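Local coordinates for protein Cys-Gly metallodipeptidase DUG1 (Saccharomyces cerevisiae, PDB 4G1P) that hydrolyses Cys-Gly as a zinc- or manganese-dependent M20-family dipeptidase and serves as catalytic component of the complex that degrades glutathione in yeast, at residues 61-66 with 82-87; 54-59 with 148-153. All blocks are in the same frame, centred on the assembly; numbering follows the deposited sequence.

Interaction 1: residues 61-66 with 82-87; sequences IKMVDL and PVILSR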
ATOM      1  N   ILE A  61     -11.511 -39.737  -8.778  1.00 24.89           N
ATOM      2  CA  ILE A  61     -10.890 -38.451  -8.533  1.00 24.23           C
ATOM      3  C   ILE A  61     -10.938 -37.569  -9.776  1.00 28.57           C
ATOM      4  O   ILE A  61     -10.578 -37.995 -10.866  1.00 33.02           O
ATOM      5  CB  ILE A  61      -9.448 -38.626  -8.048  1.00 24.99           C
ATOM      6  CG1 ILE A  61      -9.445 -39.527  -6.807  1.00 25.85           C
ATOM      7  CG2 ILE A  61      -8.822 -37.265  -7.743  1.00 22.46           C
ATOM      8  CD1 ILE A  61      -8.078 -39.724  -6.154  1.00 23.15           C
ATOM      9  N   LYS A  62     -11.406 -36.340  -9.611  1.00 27.76           N
ATOM     10  CA  LYS A  62     -11.516 -35.429 -10.736  1.00 28.42           C
ATOM     11  C   LYS A  62     -10.974 -34.036 -10.400  1.00 30.86           C
ATOM     12  O   LYS A  62     -11.475 -33.352  -9.506  1.00 30.11           O
ATOM     13  CB  LYS A  62     -12.969 -35.342 -11.226  1.00 27.46           C
ATOM     14  CG  LYS A  62     -13.467 -36.568 -12.004  1.00 33.02           C
ATOM     15  CD  LYS A  62     -14.843 -36.296 -12.654  1.00 42.68           C
ATOM     16  CE  LYS A  62     -14.871 -34.949 -13.419  1.00 45.87           C
ATOM     17  NZ  LYS A  62     -16.217 -34.571 -13.989  1.00 49.77           N
ATOM     18  N   MET A  63      -9.940 -33.627 -11.125  1.00 29.64           N
ATOM     19  CA  MET A  63      -9.418 -32.280 -11.017  1.00 27.15           C
ATOM     20  C   MET A  63     -10.168 -31.396 -12.000  1.00 28.31           C
ATOM     21  O   MET A  63      -9.796 -31.283 -13.167  1.00 30.13           O
ATOM     22  CB  MET A  63      -7.929 -32.287 -11.328  1.00 24.94           C
ATOM     23  CG  MET A  63      -7.207 -33.395 -10.594  1.00 32.86           C
ATOM     24  SD  MET A  63      -7.346 -33.286  -8.788  1.00 50.93           S
ATOM     25  CE  MET A  63      -6.041 -32.111  -8.402  1.00 25.07           C
ATOM     26  N   VAL A  64     -11.239 -30.778 -11.529  1.00 24.16           N
ATOM     27  CA  VAL A  64     -12.140 -30.087 -12.432  1.00 23.34           C
ATOM     28  C   VAL A  64     -11.641 -28.690 -12.758  1.00 23.75           C
ATOM     29  O   VAL A  64     -11.351 -27.912 -11.859  1.00 24.85           O
ATOM     30  CB  VAL A  64     -13.538 -30.003 -11.823  1.00 22.78           C
ATOM     31  CG1 VAL A  64     -14.476 -29.258 -12.749  1.00 20.85           C
ATOM     32  CG2 VAL A  64     -14.058 -31.412 -11.500  1.00 21.74           C
ATOM     33  N   ASP A  65     -11.553 -28.377 -14.046  1.00 30.22           N
ATOM     34  CA  ASP A  65     -11.078 -27.076 -14.514  1.00 26.52           C
ATOM     35  C   ASP A  65     -12.224 -26.121 -14.667  1.00 25.20           C
ATOM     36  O   ASP A  65     -13.042 -26.306 -15.550  1.00 29.34           O
ATOM     37  CB  ASP A  65     -10.457 -27.243 -15.888  1.00 30.06           C
ATOM     38  CG  ASP A  65      -9.585 -26.075 -16.295  1.00 36.04           C
ATOM     39  OD1 ASP A  65      -9.981 -24.909 -16.073  1.00 34.90           O
ATOM     40  OD2 ASP A  65      -8.493 -26.334 -16.854  1.00 37.46           O
ATOM     41  N   LEU A  66     -12.282 -25.103 -13.817  1.00 27.44           N
ATOM     42  CA  LEU A  66     -13.329 -24.097 -13.900  1.00 27.47           C
ATOM     43  C   LEU A  66     -13.152 -23.259 -15.156  1.00 30.70           C
ATOM     44  O   LEU A  66     -14.096 -22.644 -15.642  1.00 35.97           O
ATOM     45  CB  LEU A  66     -13.302 -23.194 -12.669  1.00 26.46           C
ATOM     46  CG  LEU A  66     -14.001 -23.715 -11.414  1.00 31.70           C
ATOM     47  CD1 LEU A  66     -14.724 -25.020 -11.700  1.00 25.09           C
ATOM     48  CD2 LEU A  66     -13.004 -23.883 -10.279  1.00 24.90           C
ATOM     49  N   PRO A  82      -7.914 -26.000  -9.779  1.00 21.80           N
ATOM     50  CA  PRO A  82      -8.919 -27.045 -10.025  1.00 21.59           C
ATOM     51  C   PRO A  82      -9.774 -27.333  -8.793  1.00 21.60           C
ATOM     52  O   PRO A  82      -9.245 -27.259  -7.692  1.00 23.78           O
ATOM     53  CB  PRO A  82      -8.058 -28.272 -10.341  1.00 21.74           C
ATOM     54  CG  PRO A  82      -6.780 -28.014  -9.648  1.00 18.91           C
ATOM     55  CD  PRO A  82      -6.550 -26.546  -9.762  1.00 19.41           C
ATOM     56  N   VAL A  83     -11.059 -27.635  -8.960  1.00 19.47           N
ATOM     57  CA  VAL A  83     -11.856 -28.068  -7.819  1.00 22.86           C
ATOM     58  C   VAL A  83     -11.664 -29.556  -7.749  1.00 25.22           C
ATOM     59  O   VAL A  83     -11.650 -30.217  -8.787  1.00 28.59           O
ATOM     60  CB  VAL A  83     -13.360 -27.760  -7.949  1.00 21.78           C
ATOM     61  CG1 VAL A  83     -14.103 -28.328  -6.762  1.00 18.84           C
ATOM     62  CG2 VAL A  83     -13.591 -26.281  -8.003  1.00 21.77           C
ATOM     63  N   ILE A  84     -11.485 -30.081  -6.541  1.00 21.46           N
ATOM     64  CA  ILE A  84     -11.100 -31.473  -6.381  1.00 22.67           C
ATOM     65  C   ILE A  84     -12.277 -32.308  -5.932  1.00 22.42           C
ATOM     66  O   ILE A  84     -12.754 -32.155  -4.822  1.00 21.32           O
ATOM     67  CB  ILE A  84      -9.989 -31.635  -5.342  1.00 23.06           C
ATOM     68  CG1 ILE A  84      -8.763 -30.796  -5.722  1.00 21.30           C
ATOM     69  CG2 ILE A  84      -9.622 -33.096  -5.217  1.00 22.12           C
ATOM     70  CD1 ILE A  84      -7.666 -30.808  -4.673  1.00 20.38           C
ATOM     71  N   LEU A  85     -12.751 -33.179  -6.806  1.00 21.97           N
ATOM     72  CA  LEU A  85     -13.862 -34.048  -6.463  1.00 24.61           C
ATOM     73  C   LEU A  85     -13.368 -35.475  -6.285  1.00 25.42           C
ATOM     74  O   LEU A  85     -12.598 -35.979  -7.102  1.00 27.33           O
ATOM     75  CB  LEU A  85     -14.943 -34.016  -7.549  1.00 24.85           C
ATOM     76  CG  LEU A  85     -15.473 -32.677  -8.071  1.00 24.28           C
ATOM     77  CD1 LEU A  85     -16.624 -32.977  -8.993  1.00 25.50           C
ATOM     78  CD2 LEU A  85     -15.914 -31.736  -6.958  1.00 21.75           C
ATOM     79  N   SER A  86     -13.816 -36.127  -5.223  1.00 21.17           N
ATOM     80  CA  SER A  86     -13.492 -37.521  -5.011  1.00 23.02           C
ATOM     81  C   SER A  86     -14.566 -38.220  -4.182  1.00 24.76           C
ATOM     82  O   SER A  86     -15.398 -37.574  -3.543  1.00 24.52           O
ATOM     83  CB  SER A  86     -12.134 -37.651  -4.337  1.00 25.11           C
ATOM     84  OG  SER A  86     -12.194 -37.244  -2.987  1.00 27.13           O
ATOM     85  N   ARG A  87     -14.559 -39.545  -4.214  1.00 25.40           N
ATOM     86  CA  ARG A  87     -15.490 -40.322  -3.416  1.00 23.32           C
ATOM     87  C   ARG A  87     -14.692 -41.340  -2.635  1.00 26.28           C
ATOM     88  O   ARG A  87     -13.630 -41.796  -3.082  1.00 27.79           O
ATOM     89  CB  ARG A  87     -16.539 -41.021  -4.288  1.00 22.81           C
ATOM     90  CG  ARG A  87     -16.659 -40.458  -5.710  1.00 30.66           C
ATOM     91  CD  ARG A  87     -17.721 -41.157  -6.585  1.00 28.46           C
ATOM     92  NE  ARG A  87     -19.039 -40.598  -6.327  1.00 30.57           N
ATOM     93  CZ  ARG A  87     -19.670 -39.754  -7.133  1.00 28.32           C
ATOM     94  NH1 ARG A  87     -19.139 -39.381  -8.285  1.00 23.26           N
ATOM     95  NH2 ARG A  87     -20.858 -39.296  -6.783  1.00 33.67           N
TER
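K62 and L85 exchange two backbone hydrogen bonds, K62 N to L85 O at 2.8 Å and L85 N to K62 O at 3.0 Å. V64 and V83 form the next hydrogen-bonded pair of this antiparallel ladder, a long-looped beta hairpin, with V83 N reaching V64 O at 2.9 Å. Between them M63 and I84 make a non-hydrogen-bonded pair, their side chains lying alongside each other and pointing the same way. The thioether chain of M63, bent at chi2 (-60°) and chi3 (-83°), brings CE to 4.0 Å from CG1 of I84. On the other face, V64 CG2, beside its own backbone N, meets L85 CD1 at 3.9 Å. The ladder ends at V64, yet L66 still contributes, its CD2 resting against V83 CG2. The V83 side chain lies about 9 Å from that of H102, a zinc ligand by similarity. Further out, helix 39-55 packs on the M63 and I61 side through S50 and S54, while L181 of helix 178-185 touches V64, L66 and V83 on the other. Strand 61-64 is the outermost strand at one end of the six-stranded mixed sheet within this chain, and strand 83-88 joins it to strand 162-168.

Interaction 2: residues 54-59 with 148-153; sequences SQSGFH and VVDAFK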
ATOM      1  N   SER A  54      -5.728 -40.290  -3.242  1.00 24.96           N
ATOM      2  CA  SER A  54      -5.489 -41.529  -3.945  1.00 24.53           C
ATOM      3  C   SER A  54      -4.746 -42.550  -3.090  1.00 24.08           C
ATOM      4  O   SER A  54      -5.048 -43.733  -3.144  1.00 22.98           O
ATOM      5  CB  SER A  54      -4.726 -41.246  -5.228  1.00 24.98           C
ATOM      6  OG  SER A  54      -4.456 -42.444  -5.922  1.00 31.11           O
ATOM      7  N   GLN A  55      -3.774 -42.100  -2.305  1.00 28.34           N
ATOM      8  CA  GLN A  55      -3.048 -43.014  -1.422  1.00 27.99           C
ATOM      9  C   GLN A  55      -3.966 -43.570  -0.338  1.00 23.33           C
ATOM     10  O   GLN A  55      -3.899 -44.734  -0.007  1.00 25.84           O
ATOM     11  CB  GLN A  55      -1.816 -42.345  -0.811  1.00 26.78           C
ATOM     12  CG  GLN A  55      -0.660 -42.143  -1.798  1.00 33.01           C
ATOM     13  CD  GLN A  55       0.400 -41.171  -1.273  1.00 44.33           C
ATOM     14  OE1 GLN A  55       0.439 -40.856  -0.079  1.00 48.57           O
ATOM     15  NE2 GLN A  55       1.256 -40.685  -2.169  1.00 43.23           N
ATOM     16  N   SER A  56      -4.830 -42.737   0.216  1.00 24.08           N
ATOM     17  CA  SER A  56      -5.921 -43.245   1.027  1.00 25.97           C
ATOM     18  C   SER A  56      -6.876 -43.968   0.065  1.00 29.77           C
ATOM     19  O   SER A  56      -6.553 -44.173  -1.095  1.00 34.80           O
ATOM     20  CB  SER A  56      -6.610 -42.105   1.784  1.00 26.74           C
ATOM     21  OG  SER A  56      -5.715 -41.460   2.684  1.00 19.07           O
ATOM     22  N   GLY A  57      -8.048 -44.376   0.492  1.00 26.02           N
ATOM     23  CA  GLY A  57      -8.811 -45.198  -0.432  1.00 32.43           C
ATOM     24  C   GLY A  57      -9.617 -44.531  -1.543  1.00 30.43           C
ATOM     25  O   GLY A  57     -10.376 -45.218  -2.229  1.00 30.76           O
ATOM     26  N   PHE A  58      -9.473 -43.223  -1.741  1.00 22.51           N
ATOM     27  CA  PHE A  58     -10.437 -42.498  -2.581  1.00 24.07           C
ATOM     28  C   PHE A  58     -10.423 -42.899  -4.054  1.00 27.45           C
ATOM     29  O   PHE A  58      -9.394 -43.320  -4.580  1.00 26.79           O
ATOM     30  CB  PHE A  58     -10.254 -40.985  -2.454  1.00 23.89           C
ATOM     31  CG  PHE A  58     -10.645 -40.438  -1.109  1.00 25.40           C
ATOM     32  CD1 PHE A  58      -9.827 -40.618  -0.005  1.00 25.15           C
ATOM     33  CD2 PHE A  58     -11.825 -39.736  -0.950  1.00 21.06           C
ATOM     34  CE1 PHE A  58     -10.185 -40.111   1.223  1.00 20.41           C
ATOM     35  CE2 PHE A  58     -12.182 -39.242   0.269  1.00 17.66           C
ATOM     36  CZ  PHE A  58     -11.363 -39.426   1.356  1.00 17.23           C
ATOM     37  N   HIS A  59     -11.570 -42.758  -4.717  1.00 26.29           N
ATOM     38  CA  HIS A  59     -11.679 -43.071  -6.143  1.00 25.33           C
ATOM     39  C   HIS A  59     -12.519 -42.036  -6.891  1.00 26.35           C
ATOM     40  O   HIS A  59     -13.108 -41.137  -6.282  1.00 26.09           O
ATOM     41  CB  HIS A  59     -12.306 -44.451  -6.342  1.00 17.94           C
ATOM     42  CG  HIS A  59     -13.741 -44.513  -5.937  1.00 21.72           C
ATOM     43  ND1 HIS A  59     -14.136 -44.758  -4.638  1.00 25.73           N
ATOM     44  CD2 HIS A  59     -14.878 -44.323  -6.649  1.00 23.64           C
ATOM     45  CE1 HIS A  59     -15.456 -44.742  -4.570  1.00 26.03           C
ATOM     46  NE2 HIS A  59     -15.930 -44.479  -5.777  1.00 30.37           N
ATOM     47  N   VAL A 148      -9.246 -38.829   9.032  1.00 19.38           N
ATOM     48  CA  VAL A 148     -10.362 -39.612   9.512  1.00 19.26           C
ATOM     49  C   VAL A 148     -10.614 -40.868   8.673  1.00 21.41           C
ATOM     50  O   VAL A 148     -10.786 -41.955   9.226  1.00 20.09           O
ATOM     51  CB  VAL A 148     -11.624 -38.763   9.606  1.00 18.63           C
ATOM     52  CG1 VAL A 148     -12.848 -39.657   9.880  1.00 15.87           C
ATOM     53  CG2 VAL A 148     -11.442 -37.720  10.693  1.00 16.92           C
ATOM     54  N   VAL A 149     -10.631 -40.731   7.348  1.00 17.98           N
ATOM     55  CA  VAL A 149     -10.755 -41.921   6.513  1.00 20.45           C
ATOM     56  C   VAL A 149      -9.624 -42.903   6.832  1.00 21.37           C
ATOM     57  O   VAL A 149      -9.849 -44.098   6.965  1.00 26.24           O
ATOM     58  CB  VAL A 149     -10.773 -41.594   5.016  1.00 18.18           C
ATOM     59  CG1 VAL A 149     -10.719 -42.863   4.209  1.00 19.42           C
ATOM     60  CG2 VAL A 149     -12.007 -40.816   4.663  1.00 16.33           C
ATOM     61  N   ASP A 150      -8.419 -42.387   7.015  1.00 18.76           N
ATOM     62  CA  ASP A 150      -7.293 -43.238   7.328  1.00 20.62           C
ATOM     63  C   ASP A 150      -7.490 -43.963   8.653  1.00 24.50           C
ATOM     64  O   ASP A 150      -7.122 -45.124   8.789  1.00 22.34           O
ATOM     65  CB  ASP A 150      -5.999 -42.430   7.366  1.00 17.30           C
ATOM     66  CG  ASP A 150      -5.485 -42.106   5.991  1.00 22.26           C
ATOM     67  OD1 ASP A 150      -5.957 -42.744   5.025  1.00 22.99           O
ATOM     68  OD2 ASP A 150      -4.610 -41.221   5.875  1.00 20.79           O
ATOM     69  N   ALA A 151      -8.061 -43.275   9.630  1.00 22.16           N
ATOM     70  CA  ALA A 151      -8.152 -43.844  10.961  1.00 20.37           C
ATOM     71  C   ALA A 151      -9.147 -44.999  10.988  1.00 25.93           C
ATOM     72  O   ALA A 151      -8.882 -46.024  11.607  1.00 26.57           O
ATOM     73  CB  ALA A 151      -8.529 -42.783  11.968  1.00 19.67           C
ATOM     74  N   PHE A 152     -10.289 -44.824  10.325  1.00 23.48           N
ATOM     75  CA  PHE A 152     -11.236 -45.914  10.142  1.00 26.61           C
ATOM     76  C   PHE A 152     -10.512 -47.093   9.499  1.00 30.35           C
ATOM     77  O   PHE A 152     -10.667 -48.243   9.923  1.00 29.78           O
ATOM     78  CB  PHE A 152     -12.437 -45.481   9.279  1.00 24.23           C
ATOM     79  CG  PHE A 152     -13.542 -44.826  10.060  1.00 23.95           C
ATOM     80  CD1 PHE A 152     -13.550 -43.454  10.264  1.00 22.48           C
ATOM     81  CD2 PHE A 152     -14.560 -45.586  10.614  1.00 24.29           C
ATOM     82  CE1 PHE A 152     -14.563 -42.844  10.998  1.00 23.69           C
ATOM     83  CE2 PHE A 152     -15.576 -44.989  11.354  1.00 23.86           C
ATOM     84  CZ  PHE A 152     -15.579 -43.615  11.545  1.00 27.30           C
ATOM     85  N   LYS A 153      -9.698 -46.798   8.492  1.00 26.55           N
ATOM     86  CA  LYS A 153      -8.985 -47.846   7.781  1.00 27.83           C
ATOM     87  C   LYS A 153      -8.031 -48.600   8.708  1.00 27.09           C
ATOM     88  O   LYS A 153      -8.080 -49.821   8.789  1.00 31.38           O
ATOM     89  CB  LYS A 153      -8.246 -47.272   6.576  1.00 28.55           C
ATOM     90  CG  LYS A 153      -8.602 -47.944   5.259  1.00 34.04           C
ATOM     91  CD  LYS A 153      -8.561 -46.955   4.092  1.00 29.71           C
ATOM     92  CE  LYS A 153      -7.262 -46.154   4.105  1.00 39.75           C
ATOM     93  NZ  LYS A 153      -7.332 -44.899   3.292  1.00 35.05           N
TER
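S56 gives its hydroxyl hydrogen to D150, OG to OD1 at 2.7 Å, joining the turn that leaves helix 39-55 to helix 135-154, away from the annotated sites. The serine OG stands anti to its carbonyl carbon (chi1 -62°) and meets OD1 on the syn side, 21° out of the carboxylate plane. The same OD1 receives K153 NZ at 3.1 Å, nearly along its C-O axis, in a salt bridge between residues three apart in the helix. Bent at chi2 and chi3, K153 reaches across so that NZ lies against the S56-G57 backbone without a hydrogen bond to G57 N. Beside this polar cluster, F58 and V149 are turned obliquely to each other, with F58 CZ 3.6 Å from V149 CG2; F88 of strand 83-88 also packs on both. R22 forms a salt bridge with the other carboxylate oxygen, OD2, so D150 joins three partners. Replacing the carboxylate of D150 with an alanine here is likely to leave the S56 hydroxyl without this acceptor and K153 and R22 without their shared counter-charge. Two cationic groups around one carboxylate would be expected to stabilise its ionised form, making the contact a small ionic network next to an apolar patch.

Overall arrangement
Followed from the N terminus, the chain runs down helix 39-55, leaves it at S56 and passes through residues 56-59 toward strand 61-64. Interaction 1 then closes a short loop, with 15 residues, none of them helix or strand, between its two segments. Interaction 2 spans a far longer excursion, 88 residues between residues 54-59 and 148-153, and wholly encloses the first, so the two nest without crossing. Their centres are about 17 Å apart, but they touch: H59 N and R87 O probably form a hydrogen bond. This is a worked case of local and distant closure combined: a short closure pairs the sheet edge, and a long one ties the preceding helix end to helix 135-154.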